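Tryptase inhibitor (Rhipicephalus appendiculatus, PDB 2UUX) inhibits human tryptase through a modified Kunitz fold, consistent with its family's serine-endopeptidase inhibitor activity. Local coordinates at residues 2-7 / 26-31. Residues are numbered along the deposited sequence; the frame is centred on the assembly and turned at random.
Sequences AECTVP and YCMGNC
The Pro7 ring meets the Met28-Gly29 peptide with its CG-CD edge, which lies over one face of that flat group, above its carbonyl oxygen. Pro7 CG is 3.3 Å from Met28 O. Pro7 CD is 3.9 Å from Met28 CB. Asn30 N approaches from the opposite face of the peptide and gives Met28 O a weak hydrogen bond. Gly29 CA comes next to the proline, 4.3 Å from Pro7 CG. Its positive phi suits a residue without a side chain, and a CB there would press on the ring. Replacing Pro7 by an alanine removes CG and CD, and is likely to leave that face of the Met28 carbonyl without its cover.

Beside this lies the covalent link, the disulfide Cys4-Cys31. Cys4 SG stands opposite its own backbone N (chi1 179°), which extends it to Cys31 SG at 2.0 Å. The bridge twists by 79° about the S-S bond. Met28 CB lies 4.0 Å from Cys4 SG. The methionine chain bends at chi2 (-66°), and its CE reaches Val6 CG2 at 4.0 Å. No hydrogen bond crosses between the segments. The turn is held from within, by Met28 N to Cys31 O at 2.7 Å.

The turn joins strands 22-27 and 32-37 of the antiparallel hairpin, and the disulfide ties the N-terminal segment to this turn of the modified Kunitz domain. Val6 and Met28 also pack on Lys33 and Tyr35 of strand 32-37, and Lys33 NZ hydrogen-bonds to Cys4 O. Cys27 forms a second disulfide, with Cys53, just beyond helix 46-50.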
ATOM      1  N   ALA A   2      13.341 -10.192   0.632  1.00 31.24           N
ATOM      2  CA  ALA A   2      12.605  -9.581  -0.499  1.00 30.10           C
ATOM      3  C   ALA A   2      11.309  -8.939  -0.014  1.00 29.32           C
ATOM      4  O   ALA A   2      10.317  -9.634   0.250  1.00 30.19           O
ATOM      5  CB  ALA A   2      12.298 -10.581  -1.584  1.00 30.34           C
ATOM      6  N   GLU A   3      11.329  -7.609   0.087  1.00 27.76           N
ATOM      7  CA  GLU A   3      10.167  -6.836   0.461  1.00 26.26           C
ATOM      8  C   GLU A   3       9.940  -5.796  -0.623  1.00 23.38           C
ATOM      9  O   GLU A   3      10.641  -5.768  -1.631  1.00 25.31           O
ATOM     10  CB  GLU A   3      10.342  -6.158   1.836  1.00 27.05           C
ATOM     11  CG  GLU A   3      11.681  -5.450   2.014  1.00 29.28           C
ATOM     12  CD  GLU A   3      11.608  -4.045   2.623  1.00 30.45           C
ATOM     13  OE1 GLU A   3      10.564  -3.616   3.181  1.00 34.98           O
ATOM     14  OE2 GLU A   3      12.649  -3.364   2.519  1.00 35.00           O
ATOM     15  N   CYS A   4       8.949  -4.947  -0.406  1.00 19.15           N
ATOM     16  CA  CYS A   4       8.641  -3.888  -1.332  1.00 17.40           C
ATOM     17  C   CYS A   4       9.182  -2.559  -0.782  1.00 15.24           C
ATOM     18  O   CYS A   4       8.751  -2.084   0.273  1.00 15.15           O
ATOM     19  CB  CYS A   4       7.136  -3.858  -1.490  1.00 16.09           C
ATOM     20  SG  CYS A   4       6.562  -2.616  -2.572  1.00 13.91           S
ATOM     21  N   THR A   5      10.135  -1.960  -1.493  1.00 13.99           N
ATOM     22  CA  THR A   5      10.733  -0.663  -1.113  1.00 13.94           C
ATOM     23  C   THR A   5      10.040   0.464  -1.845  1.00 12.79           C
ATOM     24  O   THR A   5       9.839   0.399  -3.061  1.00 11.77           O
ATOM     25  CB  THR A   5      12.231  -0.666  -1.454  1.00 14.72           C
ATOM     26  OG1 THR A   5      12.867  -1.734  -0.714  1.00 18.83           O
ATOM     27  CG2 THR A   5      12.910   0.718  -1.181  1.00 16.49           C
ATOM     28  N   VAL A   6       9.671   1.527  -1.117  1.00 11.97           N
ATOM     29  CA  VAL A   6       9.082   2.711  -1.742  1.00 12.04           C
ATOM     30  C   VAL A   6      10.125   3.335  -2.716  1.00 10.98           C
ATOM     31  O   VAL A   6      11.279   3.605  -2.319  1.00 12.65           O
ATOM     32  CB  VAL A   6       8.628   3.725  -0.682  1.00 11.63           C
ATOM     33  CG1 VAL A   6       8.128   4.956  -1.364  1.00 13.69           C
ATOM     34  CG2 VAL A   6       7.580   3.104   0.253  1.00 15.28           C
ATOM     35  N   PRO A   7       9.766   3.445  -4.007  1.00 10.67           N
ATOM     36  CA  PRO A   7      10.782   3.913  -4.955  1.00 12.41           C
ATOM     37  C   PRO A   7      11.073   5.393  -4.848  1.00 13.93           C
ATOM     38  O   PRO A   7      10.352   6.143  -4.185  1.00 14.04           O
ATOM     39  CB  PRO A   7      10.192   3.583  -6.343  1.00 12.92           C
ATOM     40  CG  PRO A   7       8.776   3.126  -6.131  1.00 11.14           C
ATOM     41  CD  PRO A   7       8.511   3.032  -4.659  1.00  9.85           C
ATOM     42  N   TYR A  26      -0.873  -0.944  -1.257  1.00  9.29           N
ATOM     43  CA  TYR A  26      -0.591   0.137  -2.205  1.00  9.25           C
ATOM     44  C   TYR A  26       0.415  -0.300  -3.237  1.00  9.68           C
ATOM     45  O   TYR A  26       1.432  -0.877  -2.902  1.00  9.10           O
ATOM     46  CB  TYR A  26       0.014   1.347  -1.493  1.00 10.94           C
ATOM     47  CG  TYR A  26      -0.892   1.971  -0.502  1.00  8.96           C
ATOM     48  CD1 TYR A  26      -1.649   3.063  -0.815  1.00 11.63           C
ATOM     49  CD2 TYR A  26      -0.982   1.486   0.773  1.00 12.88           C
ATOM     50  CE1 TYR A  26      -2.457   3.629   0.109  1.00 11.98           C
ATOM     51  CE2 TYR A  26      -1.796   2.056   1.713  1.00 14.03           C
ATOM     52  CZ  TYR A  26      -2.524   3.134   1.381  1.00 11.69           C
ATOM     53  OH  TYR A  26      -3.367   3.723   2.301  1.00 15.22           O
ATOM     54  N   CYS A  27       0.165   0.036  -4.496  1.00  9.82           N
ATOM     55  CA  CYS A  27       1.159  -0.211  -5.535  1.00 10.81           C
ATOM     56  C   CYS A  27       2.218   0.857  -5.522  1.00 11.43           C
ATOM     57  O   CYS A  27       1.984   1.975  -5.976  1.00 12.52           O
ATOM     58  CB  CYS A  27       0.503  -0.307  -6.927  1.00 12.42           C
ATOM     59  SG  CYS A  27       1.735  -0.537  -8.264  1.00 14.01           S
ATOM     60  N   MET A  28       3.398   0.485  -5.076  1.00 10.26           N
ATOM     61  CA  MET A  28       4.552   1.354  -4.987  1.00 11.47           C
ATOM     62  C   MET A  28       5.439   1.191  -6.209  1.00 11.60           C
ATOM     63  O   MET A  28       6.561   0.684  -6.134  1.00 12.19           O
ATOM     64  CB  MET A  28       5.280   1.029  -3.689  1.00 12.77           C
ATOM     65  CG  MET A  28       4.448   1.341  -2.423  1.00 13.34           C
ATOM     66  SD  MET A  28       4.162   3.157  -2.255  1.00 17.62           S
ATOM     67  CE  MET A  28       3.680   3.167  -0.526  1.00 15.86           C
ATOM     68  N   GLY A  29       4.903   1.616  -7.343  1.00 12.74           N
ATOM     69  CA  GLY A  29       5.628   1.537  -8.609  1.00 11.60           C
ATOM     70  C   GLY A  29       5.639   0.159  -9.236  1.00 10.42           C
ATOM     71  O   GLY A  29       5.101  -0.031 -10.315  1.00 11.59           O
ATOM     72  N   ASN A  30       6.265  -0.803  -8.565  1.00 11.29           N
ATOM     73  CA  ASN A  30       6.374  -2.167  -9.069  1.00 11.34           C
ATOM     74  C   ASN A  30       6.188  -3.250  -8.054  1.00 12.16           C
ATOM     75  O   ASN A  30       6.489  -4.401  -8.308  1.00 13.13           O
ATOM     76  CB  ASN A  30       7.726  -2.353  -9.772  1.00 12.07           C
ATOM     77  CG  ASN A  30       8.889  -2.141  -8.842  1.00 10.91           C
ATOM     78  OD1 ASN A  30       8.692  -2.062  -7.623  1.00 12.98           O
ATOM     79  ND2 ASN A  30      10.096  -1.988  -9.392  1.00 11.53           N
ATOM     80  N   CYS A  31       5.676  -2.912  -6.891  1.00 10.41           N
ATOM     81  CA  CYS A  31       5.365  -3.905  -5.887  1.00 10.68           C
ATOM     82  C   CYS A  31       4.318  -3.344  -4.967  1.00  9.61           C
ATOM     83  O   CYS A  31       4.182  -2.125  -4.819  1.00 10.82           O
ATOM     84  CB  CYS A  31       6.636  -4.294  -5.131  1.00 12.11           C
ATOM     85  SG  CYS A  31       7.526  -2.940  -4.342  1.00 13.67           S
TER